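Local coordinates for response regulator FixJ (PDB 5XSO), which switches on transcription of nifA and fixK, the regulators of nitrogen-fixation genes, when activated by the oxygen sensor FixL, at residues T13-D22 and L34-D45; Q84-M92 and L122-A133. One frame throughout, in Å; residues are numbered along the deposited sequence. Where two conformers were deposited one is given.

Both contacts belong to the receiver domain and meet on its parallel sheet, with centres 12 Å apart. Contact 1 joins strands 16-20 and 40-44, and contact 2 lays helix 119-138 over strand 89-93. That helix also reaches contact 1: Ile126 CG2 lies 3.5 Å from Ile17 CD1. Lys14 NZ stands 3.6 Å from Glu127 OE1, a long and weak ion pair. Contact 1 carries Asp21 and Asp22, which by near-identity probably bind magnesium with Asp65 and Arg67. The side chains of Asp21 and Asp65 are about 4 Å apart at their nearest. The strand of contact 2 reaches this site at its far end, where Met92 CE is 3.5 Å from Asp21 OD2.

Contact 1 (T13-D22 and L34-D45); sequences TKGHIYVIDD and LDSAGFGVTLFD
Val19 fills the tight side of this strand pair. Its CG2 meets Leu34 CD1 and Val41 CG1, each at 3.9 Å, and its CB touches Leu43 CD2. Ile17 crosses Leu34 at about a right angle and presses CG1 on Phe39 CB. Helix 119-138 adds Ile126 against Ile17, Leu34 and Phe39. On the other sheet face, His16 lays one ring face over the Gly40 backbone. A CB on Gly40 would clash with His16 ND1. With CG anti to the backbone N (chi1 -156°), the ring reaches along the neighbouring strand to Thr42. His16 NE2 and Thr42 OG1 share a 2.7 Å hydrogen bond at the ring edge, and either may donate. The looser side is the exposed start of the segment. There Lys14 curls over Phe39, with CB above the ring face, and its NZ donates in the carbonyl plane to Ala37 O at 3.0 Å. A Schellman motif at Gly38 ends the helix here. The two strands are parallel, and their backbone hydrogen bonds run from Gly40 N to Gly15 O (2.9 Å) as far as Asp21 N to Phe44 O (3.1 Å). This is the first beta-alpha-beta unit of a CheY-like receiver, delivering Asp21 and Asp22 to the probable magnesium site.

Contact 2 (Q84-M92 and L122-A133); sequences QSPFPILIM and LTAMIESAIRQA
Leu122 begins the contact at the start of the helical segment, its CD1 4.0 Å from Leu90 CD1. One turn on, Met125 extends with CG anti to the backbone N (chi1 -178°). This sets CG against both methyls of Leu90, 3.7 Å from CD1 and from CD2. SD runs on beside the same two methyls, and the chain bends only beyond it, at chi3. The two side chains slide past each other in opposite directions. Ile126 comes next and crosses Leu90 at about a right angle, CG1 to CD1 at 3.6 Å. Leu90 CD1 is thus gripped by three residues of the helix. With the branched end cut back to an alanine here, a gap is likely to open under the helix, and Met125 CG and Ile126 CG1 would lose the methyls they rest on. Ala129 brings the backbones closer, its CA 6.1 Å from that of Pro88. Its CB lies 3.9 Å from Pro88 CB, and Pro88 CG rests near Ala129 O. At Ala133 the methyl packs on the proline ring, 3.6 Å from Pro88 CD. No direct hydrogen bond joins the segments, but one water donates to Pro86 O (2.7 Å) and Ala133 O. The helix runs roughly antiparallel to strand 89-92, at 155°. It also packs on helix 24-36, where Leu30 meets Leu122 and Leu34 meets Ile126, and on edge strand 111-114, where Leu113 meets Leu122 and Met125.

Contact 1 (T13-D22 and L34-D45)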
loop_
_atom_site.group_PDB
_atom_site.type_symbol
_atom_site.label_atom_id
_atom_site.label_comp_id
_atom_site.label_asym_id
_atom_site.label_seq_id
_atom_site.Cartn_x
_atom_site.Cartn_y
_atom_site.Cartn_z
ATOM N N THR A 13 -3.412 -8.781 -20.372
ATOM C CA THR A 13 -4.569 -9.261 -19.609
ATOM C C THR A 13 -5.272 -8.081 -18.963
ATOM O O THR A 13 -4.746 -6.964 -18.924
ATOM C CB THR A 13 -4.186 -10.247 -18.496
ATOM O OG1 THR A 13 -3.487 -9.524 -17.461
ATOM C CG2 THR A 13 -3.311 -11.340 -19.002
ATOM N N LYS A 14 -6.463 -8.345 -18.416
ATOM C CA LYS A 14 -7.241 -7.315 -17.736
ATOM C C LYS A 14 -6.724 -7.037 -16.330
ATOM O O LYS A 14 -7.321 -6.237 -15.600
ATOM C CB LYS A 14 -8.717 -7.721 -17.675
ATOM C CG LYS A 14 -9.383 -7.732 -19.054
ATOM C CD LYS A 14 -10.872 -8.080 -19.030
ATOM C CE LYS A 14 -11.586 -7.508 -17.836
ATOM N NZ LYS A 14 -12.756 -8.365 -17.465
ATOM N N GLY A 15 -5.646 -7.684 -15.929
ATOM C CA GLY A 15 -5.145 -7.583 -14.569
ATOM C C GLY A 15 -4.697 -8.962 -14.124
ATOM O O GLY A 15 -5.156 -9.993 -14.631
ATOM N N HIS A 16 -3.764 -8.990 -13.179
ATOM C CA HIS A 16 -3.263 -10.239 -12.624
ATOM C C HIS A 16 -3.871 -10.484 -11.249
ATOM O O HIS A 16 -4.020 -9.553 -10.456
ATOM C CB HIS A 16 -1.742 -10.266 -12.497
ATOM C CG HIS A 16 -1.203 -11.655 -12.486
ATOM N ND1 HIS A 16 -1.054 -12.398 -13.641
ATOM C CD2 HIS A 16 -0.882 -12.481 -11.460
ATOM C CE1 HIS A 16 -0.614 -13.607 -13.328
ATOM N NE2 HIS A 16 -0.503 -13.683 -12.012
ATOM N N ILE A 17 -4.235 -11.738 -10.972
ATOM C CA ILE A 17 -4.904 -12.107 -9.714
ATOM C C ILE A 17 -4.026 -13.095 -8.967
ATOM O O ILE A 17 -3.556 -14.078 -9.553
ATOM C CB ILE A 17 -6.298 -12.729 -9.951
ATOM C CG1 ILE A 17 -7.140 -11.936 -10.980
ATOM C CG2 ILE A 17 -7.079 -12.896 -8.573
ATOM C CD1 ILE A 17 -7.306 -10.473 -10.572
ATOM N N TYR A 18 -3.819 -12.867 -7.673
ATOM C CA TYR A 18 -3.079 -13.805 -6.841
ATOM C C TYR A 18 -4.113 -14.505 -5.967
ATOM O O TYR A 18 -4.657 -13.894 -5.036
ATOM C CB TYR A 18 -2.013 -13.091 -6.010
ATOM C CG TYR A 18 -0.941 -12.466 -6.869
ATOM C CD1 TYR A 18 -0.122 -13.266 -7.668
ATOM C CD2 TYR A 18 -0.797 -11.086 -6.944
ATOM C CE1 TYR A 18 0.852 -12.708 -8.481
ATOM C CE2 TYR A 18 0.200 -10.493 -7.773
ATOM C CZ TYR A 18 1.002 -11.319 -8.541
ATOM O OH TYR A 18 1.957 -10.789 -9.386
ATOM N N VAL A 19 -4.377 -15.778 -6.253
ATOM C CA VAL A 19 -5.378 -16.556 -5.507
ATOM C C VAL A 19 -4.693 -17.298 -4.367
ATOM O O VAL A 19 -3.717 -18.031 -4.592
ATOM C CB VAL A 19 -6.094 -17.553 -6.431
ATOM C CG1 VAL A 19 -7.030 -18.489 -5.628
ATOM C CG2 VAL A 19 -6.908 -16.794 -7.515
ATOM N N ILE A 20 -5.245 -17.175 -3.158
ATOM C CA ILE A 20 -4.696 -17.843 -1.982
ATOM C C ILE A 20 -5.816 -18.657 -1.370
ATOM O O ILE A 20 -6.770 -18.088 -0.811
ATOM C CB ILE A 20 -4.122 -16.866 -0.951
ATOM C CG1 ILE A 20 -3.065 -15.956 -1.593
ATOM C CG2 ILE A 20 -3.560 -17.669 0.205
ATOM C CD1 ILE A 20 -2.574 -14.832 -0.633
ATOM N N ASP A 21 -5.758 -19.983 -1.526
ATOM C CA ASP A 21 -6.850 -20.796 -0.996
ATOM C C ASP A 21 -6.324 -22.200 -0.782
ATOM O O ASP A 21 -5.690 -22.752 -1.670
ATOM C CB ASP A 21 -8.065 -20.831 -1.932
ATOM C CG ASP A 21 -9.338 -21.223 -1.209
ATOM O OD1 ASP A 21 -9.334 -22.210 -0.420
ATOM O OD2 ASP A 21 -10.345 -20.510 -1.389
ATOM N N ASP A 22 -6.526 -22.744 0.416
ATOM C CA ASP A 22 -6.019 -24.108 0.550
ATOM C C ASP A 22 -6.990 -25.147 -0.018
ATOM O O ASP A 22 -6.648 -26.328 -0.046
ATOM C CB ASP A 22 -5.682 -24.412 2.020
ATOM C CG ASP A 22 -6.891 -24.444 2.900
ATOM O OD1 ASP A 22 -7.786 -23.565 2.744
ATOM O OD2 ASP A 22 -6.933 -25.347 3.767
ATOM N N LEU A 34 -11.668 -16.838 -13.681
ATOM C CA LEU A 34 -10.903 -15.619 -13.908
ATOM C C LEU A 34 -10.329 -15.614 -15.329
ATOM O O LEU A 34 -10.242 -14.559 -15.978
ATOM C CB LEU A 34 -9.793 -15.535 -12.864
ATOM C CG LEU A 34 -10.352 -15.347 -11.421
ATOM C CD1 LEU A 34 -9.181 -15.517 -10.420
ATOM C CD2 LEU A 34 -10.977 -13.990 -11.299
ATOM N N ASP A 35 -9.926 -16.788 -15.810
ATOM C CA ASP A 35 -9.422 -16.861 -17.179
ATOM C C ASP A 35 -10.511 -16.481 -18.171
ATOM O O ASP A 35 -10.251 -15.757 -19.143
ATOM C CB ASP A 35 -8.909 -18.258 -17.496
ATOM C CG ASP A 35 -8.302 -18.311 -18.905
ATOM O OD1 ASP A 35 -7.319 -17.604 -19.157
ATOM O OD2 ASP A 35 -8.904 -18.973 -19.750
ATOM N N SER A 36 -11.743 -16.977 -17.946
ATOM C CA SER A 36 -12.844 -16.631 -18.847
ATOM C C SER A 36 -13.104 -15.139 -18.877
ATOM O O SER A 36 -13.554 -14.613 -19.902
ATOM C CB SER A 36 -14.143 -17.366 -18.504
ATOM O OG SER A 36 -13.925 -18.764 -18.352
ATOM N N ALA A 37 -12.845 -14.456 -17.778
ATOM C CA ALA A 37 -13.011 -13.021 -17.760
ATOM C C ALA A 37 -11.800 -12.276 -18.319
ATOM O O ALA A 37 -11.840 -11.045 -18.410
ATOM C CB ALA A 37 -13.327 -12.570 -16.325
ATOM N N GLY A 38 -10.714 -12.959 -18.645
ATOM C CA GLY A 38 -9.577 -12.298 -19.254
ATOM C C GLY A 38 -8.472 -11.872 -18.306
ATOM O O GLY A 38 -7.559 -11.153 -18.737
ATOM N N PHE A 39 -8.484 -12.326 -17.057
ATOM C CA PHE A 39 -7.411 -12.018 -16.112
ATOM C C PHE A 39 -6.277 -13.037 -16.187
ATOM O O PHE A 39 -6.519 -14.210 -16.443
ATOM C CB PHE A 39 -7.982 -12.044 -14.684
ATOM C CG PHE A 39 -8.956 -10.960 -14.440
ATOM C CD1 PHE A 39 -10.311 -11.221 -14.473
ATOM C CD2 PHE A 39 -8.512 -9.648 -14.189
ATOM C CE1 PHE A 39 -11.223 -10.245 -14.269
ATOM C CE2 PHE A 39 -9.427 -8.646 -13.955
ATOM C CZ PHE A 39 -10.781 -8.923 -13.983
ATOM N N GLY A 40 -5.069 -12.618 -15.837
ATOM C CA GLY A 40 -4.011 -13.567 -15.503
ATOM C C GLY A 40 -4.080 -14.006 -14.037
ATOM O O GLY A 40 -4.547 -13.258 -13.171
ATOM N N VAL A 41 -3.602 -15.222 -13.750
ATOM C CA VAL A 41 -3.778 -15.847 -12.426
ATOM C C VAL A 41 -2.502 -16.563 -11.978
ATOM O O VAL A 41 -1.842 -17.252 -12.767
ATOM C CB VAL A 41 -4.956 -16.840 -12.410
ATOM C CG1 VAL A 41 -5.266 -17.280 -10.976
ATOM C CG2 VAL A 41 -6.243 -16.217 -13.014
ATOM N N THR A 42 -2.141 -16.386 -10.705
ATOM C CA THR A 42 -1.105 -17.177 -10.034
ATOM C C THR A 42 -1.712 -17.691 -8.738
ATOM O O THR A 42 -2.392 -16.937 -8.044
ATOM C CB THR A 42 0.147 -16.348 -9.719
ATOM O OG1 THR A 42 0.697 -15.817 -10.931
ATOM C CG2 THR A 42 1.229 -17.222 -9.038
ATOM N N LEU A 43 -1.513 -18.966 -8.409
ATOM C CA LEU A 43 -2.271 -19.545 -7.297
ATOM C C LEU A 43 -1.321 -20.011 -6.209
ATOM O O LEU A 43 -0.214 -20.472 -6.504
ATOM C CB LEU A 43 -3.128 -20.729 -7.773
ATOM C CG LEU A 43 -4.163 -20.194 -8.775
ATOM C CD1 LEU A 43 -3.669 -20.419 -10.192
ATOM C CD2 LEU A 43 -5.610 -20.726 -8.570
ATOM N N PHE A 44 -1.768 -19.917 -4.963
ATOM C CA PHE A 44 -0.984 -20.400 -3.835
ATOM C C PHE A 44 -1.875 -21.263 -2.948
ATOM O O PHE A 44 -3.031 -20.897 -2.676
ATOM C CB PHE A 44 -0.408 -19.214 -3.043
ATOM C CG PHE A 44 0.449 -18.309 -3.864
ATOM C CD1 PHE A 44 1.814 -18.517 -3.930
ATOM C CD2 PHE A 44 -0.116 -17.261 -4.584
ATOM C CE1 PHE A 44 2.626 -17.676 -4.684
ATOM C CE2 PHE A 44 0.676 -16.421 -5.333
ATOM C CZ PHE A 44 2.047 -16.623 -5.389
ATOM N N ASP A 45 -1.367 -22.416 -2.522
ATOM C CA ASP A 45 -2.147 -23.225 -1.598
ATOM C C ASP A 45 -1.620 -23.102 -0.179
ATOM O O ASP A 45 -2.215 -23.653 0.754
ATOM C CB ASP A 45 -2.157 -24.687 -2.066
ATOM C CG ASP A 45 -0.757 -25.261 -2.242
ATOM O OD1 ASP A 45 0.141 -24.930 -1.442
ATOM O OD2 ASP A 45 -0.559 -26.066 -3.176
#

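Contact 2 (Q84-M92 and L122-A133)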
loop_
_atom_site.group_PDB
_atom_site.type_symbol
_atom_site.label_atom_id
_atom_site.label_comp_id
_atom_site.label_asym_id
_atom_site.label_seq_id
_atom_site.Cartn_x
_atom_site.Cartn_y
_atom_site.Cartn_z
ATOM N N GLN A 84 4.343 -2.939 3.004
ATOM C CA GLN A 84 3.902 -1.765 2.242
ATOM C C GLN A 84 3.455 -2.163 0.827
ATOM O O GLN A 84 3.757 -1.494 -0.164
ATOM C CB GLN A 84 4.998 -0.699 2.200
ATOM C CG GLN A 84 5.151 0.084 3.499
ATOM C CD GLN A 84 6.486 0.809 3.600
ATOM O OE1 GLN A 84 7.168 1.048 2.597
ATOM N NE2 GLN A 84 6.872 1.150 4.823
ATOM N N SER A 85 2.740 -3.277 0.730
ATOM C CA SER A 85 2.243 -3.733 -0.566
ATOM C C SER A 85 1.135 -2.828 -1.074
ATOM O O SER A 85 0.167 -2.577 -0.355
ATOM C CB SER A 85 1.710 -5.162 -0.474
ATOM O OG SER A 85 1.488 -5.698 -1.777
ATOM N N PRO A 86 1.196 -2.376 -2.324
ATOM C CA PRO A 86 0.060 -1.672 -2.925
ATOM C C PRO A 86 -1.015 -2.596 -3.498
ATOM O O PRO A 86 -2.004 -2.101 -4.053
ATOM C CB PRO A 86 0.733 -0.858 -4.039
ATOM C CG PRO A 86 1.875 -1.725 -4.460
ATOM C CD PRO A 86 2.311 -2.552 -3.272
ATOM N N PHE A 87 -0.892 -3.895 -3.359
ATOM C CA PHE A 87 -1.886 -4.804 -3.971
ATOM C C PHE A 87 -3.219 -4.699 -3.235
ATOM O O PHE A 87 -3.254 -4.854 -2.014
ATOM C CB PHE A 87 -1.431 -6.251 -3.878
ATOM C CG PHE A 87 -0.181 -6.590 -4.632
ATOM C CD1 PHE A 87 0.234 -7.920 -4.675
ATOM C CD2 PHE A 87 0.594 -5.630 -5.279
ATOM C CE1 PHE A 87 1.424 -8.285 -5.355
ATOM C CE2 PHE A 87 1.753 -5.989 -5.957
ATOM C CZ PHE A 87 2.168 -7.314 -5.995
ATOM N N PRO A 88 -4.339 -4.509 -3.925
ATOM C CA PRO A 88 -5.627 -4.610 -3.228
ATOM C C PRO A 88 -5.910 -6.061 -2.844
ATOM O O PRO A 88 -5.521 -7.011 -3.552
ATOM C CB PRO A 88 -6.642 -4.106 -4.272
ATOM C CG PRO A 88 -6.008 -4.424 -5.612
ATOM C CD PRO A 88 -4.493 -4.312 -5.383
ATOM N N ILE A 89 -6.612 -6.240 -1.725
ATOM C CA ILE A 89 -6.940 -7.579 -1.246
ATOM C C ILE A 89 -8.459 -7.746 -1.085
ATOM O O ILE A 89 -9.115 -6.947 -0.395
ATOM C CB ILE A 89 -6.233 -7.891 0.086
ATOM C CG1 ILE A 89 -4.712 -7.734 -0.073
ATOM C CG2 ILE A 89 -6.624 -9.327 0.521
ATOM C CD1 ILE A 89 -3.971 -7.518 1.265
ATOM N N LEU A 90 -9.007 -8.807 -1.688
ATOM C CA LEU A 90 -10.388 -9.222 -1.462
ATOM C C LEU A 90 -10.401 -10.522 -0.649
ATOM O O LEU A 90 -9.577 -11.423 -0.886
ATOM C CB LEU A 90 -11.113 -9.480 -2.805
ATOM C CG LEU A 90 -10.985 -8.348 -3.822
ATOM C CD1 LEU A 90 -11.719 -8.753 -5.114
ATOM C CD2 LEU A 90 -11.627 -7.047 -3.202
ATOM N N ILE A 91 -11.339 -10.627 0.288
ATOM C CA ILE A 91 -11.420 -11.741 1.225
ATOM C C ILE A 91 -12.664 -12.553 0.911
ATOM O O ILE A 91 -13.770 -11.992 0.858
ATOM C CB ILE A 91 -11.472 -11.232 2.681
ATOM C CG1 ILE A 91 -10.210 -10.414 3.016
ATOM C CG2 ILE A 91 -11.722 -12.391 3.632
ATOM C CD1 ILE A 91 -8.956 -11.223 2.969
ATOM N N MET A 92 -12.490 -13.873 0.687
ATOM C CA MET A 92 -13.579 -14.827 0.509
ATOM C C MET A 92 -13.875 -15.488 1.854
ATOM O O MET A 92 -12.954 -15.842 2.582
ATOM C CB MET A 92 -13.235 -15.921 -0.521
ATOM C CG MET A 92 -12.794 -15.348 -1.825
ATOM S SD MET A 92 -12.453 -16.758 -2.923
ATOM C CE MET A 92 -10.830 -17.169 -2.307
ATOM N N LEU A 122 -17.515 -11.461 -8.318
ATOM C CA LEU A 122 -16.073 -11.395 -8.067
ATOM C C LEU A 122 -15.386 -10.547 -9.129
ATOM O O LEU A 122 -14.573 -9.677 -8.809
ATOM C CB LEU A 122 -15.454 -12.793 -8.061
ATOM C CG LEU A 122 -13.945 -12.855 -7.807
ATOM C CD1 LEU A 122 -13.527 -12.044 -6.535
ATOM C CD2 LEU A 122 -13.531 -14.352 -7.759
ATOM N N THR A 123 -15.688 -10.791 -10.414
ATOM C CA THR A 123 -14.874 -10.112 -11.421
ATOM C C THR A 123 -15.169 -8.611 -11.429
ATOM O O THR A 123 -14.244 -7.799 -11.556
ATOM C CB THR A 123 -15.053 -10.743 -12.813
ATOM O OG1 THR A 123 -16.434 -10.824 -13.130
ATOM C CG2 THR A 123 -14.423 -12.164 -12.893
ATOM N N ALA A 124 -16.424 -8.212 -11.183
ATOM C CA ALA A 124 -16.724 -6.790 -11.018
ATOM C C ALA A 124 -16.004 -6.193 -9.814
ATOM O O ALA A 124 -15.586 -5.026 -9.836
ATOM C CB ALA A 124 -18.229 -6.574 -10.851
ATOM N N MET A 125 -15.918 -6.943 -8.718
ATOM C CA MET A 125 -15.231 -6.417 -7.551
ATOM C C MET A 125 -13.749 -6.271 -7.829
ATOM O O MET A 125 -13.114 -5.321 -7.353
ATOM C CB MET A 125 -15.485 -7.339 -6.354
ATOM C CG MET A 125 -14.874 -6.903 -5.024
ATOM S SD MET A 125 -15.377 -8.120 -3.746
ATOM C CE MET A 125 -17.101 -7.727 -3.569
ATOM N N ILE A 126 -13.172 -7.231 -8.556
ATOM C CA ILE A 126 -11.762 -7.149 -8.891
ATOM C C ILE A 126 -11.514 -5.938 -9.769
ATOM O O ILE A 126 -10.530 -5.216 -9.587
ATOM C CB ILE A 126 -11.301 -8.441 -9.601
ATOM C CG1 ILE A 126 -11.238 -9.606 -8.598
ATOM C CG2 ILE A 126 -9.919 -8.208 -10.335
ATOM C CD1 ILE A 126 -11.122 -11.032 -9.334
ATOM N N GLU A 127 -12.377 -5.726 -10.775
ATOM C CA GLU A 127 -12.143 -4.604 -11.689
ATOM C C GLU A 127 -12.115 -3.293 -10.933
ATOM O O GLU A 127 -11.269 -2.422 -11.205
ATOM C CB GLU A 127 -13.212 -4.545 -12.780
ATOM C CG GLU A 127 -12.827 -5.248 -14.030
ATOM C CD GLU A 127 -13.742 -4.874 -15.177
ATOM O OE1 GLU A 127 -14.443 -5.778 -15.685
ATOM O OE2 GLU A 127 -13.764 -3.673 -15.548
ATOM N N SER A 128 -13.017 -3.142 -9.968
ATOM C CA SER A 128 -13.067 -1.921 -9.184
ATOM C C SER A 128 -11.830 -1.780 -8.309
ATOM O O SER A 128 -11.239 -0.701 -8.236
ATOM C CB SER A 128 -14.342 -1.908 -8.347
ATOM O OG SER A 128 -14.314 -0.911 -7.345
ATOM N N ALA A 129 -11.402 -2.877 -7.679
ATOM C CA ALA A 129 -10.220 -2.874 -6.805
ATOM C C ALA A 129 -8.961 -2.497 -7.562
ATOM O O ALA A 129 -8.117 -1.740 -7.067
ATOM C CB ALA A 129 -10.045 -4.274 -6.210
ATOM N N ILE A 130 -8.777 -3.091 -8.737
ATOM C CA ILE A 130 -7.590 -2.805 -9.526
ATOM C C ILE A 130 -7.606 -1.354 -9.965
ATOM O O ILE A 130 -6.592 -0.647 -9.878
ATOM C CB ILE A 130 -7.508 -3.747 -10.730
ATOM C CG1 ILE A 130 -7.075 -5.146 -10.290
ATOM C CG2 ILE A 130 -6.467 -3.231 -11.717
ATOM C CD1 ILE A 130 -7.102 -6.203 -11.399
ATOM N N ARG A 131 -8.767 -0.886 -10.420
ATOM C CA ARG A 131 -8.880 0.487 -10.894
ATOM C C ARG A 131 -8.516 1.486 -9.797
ATOM O O ARG A 131 -7.816 2.473 -10.053
ATOM C CB ARG A 131 -10.296 0.723 -11.424
ATOM C CG ARG A 131 -10.579 2.130 -11.933
ATOM C CD ARG A 131 -11.999 2.238 -12.506
ATOM N NE ARG A 131 -12.314 1.162 -13.444
ATOM C CZ ARG A 131 -13.292 0.273 -13.274
ATOM N NH1 ARG A 131 -13.500 -0.670 -14.188
ATOM N NH2 ARG A 131 -14.065 0.325 -12.194
ATOM N N GLN A 132 -8.965 1.237 -8.557
ATOM C CA GLN A 132 -8.684 2.163 -7.463
ATOM C C GLN A 132 -7.243 2.054 -6.963
ATOM O O GLN A 132 -6.668 3.055 -6.524
ATOM C CB GLN A 132 -9.649 1.937 -6.293
ATOM C CG GLN A 132 -11.104 1.737 -6.684
ATOM C CD GLN A 132 -11.975 2.967 -6.517
ATOM O OE1 GLN A 132 -11.784 3.968 -7.211
ATOM N NE2 GLN A 132 -12.964 2.887 -5.618
ATOM N N ALA A 133 -6.661 0.848 -6.962
ATOM C CA ALA A 133 -5.313 0.636 -6.429
ATOM C C ALA A 133 -4.204 0.919 -7.442
ATOM O O ALA A 133 -3.061 1.188 -7.037
ATOM C CB ALA A 133 -5.168 -0.811 -5.927
HETATM O O HOH W 1 -2.492 0.512 -4.275
#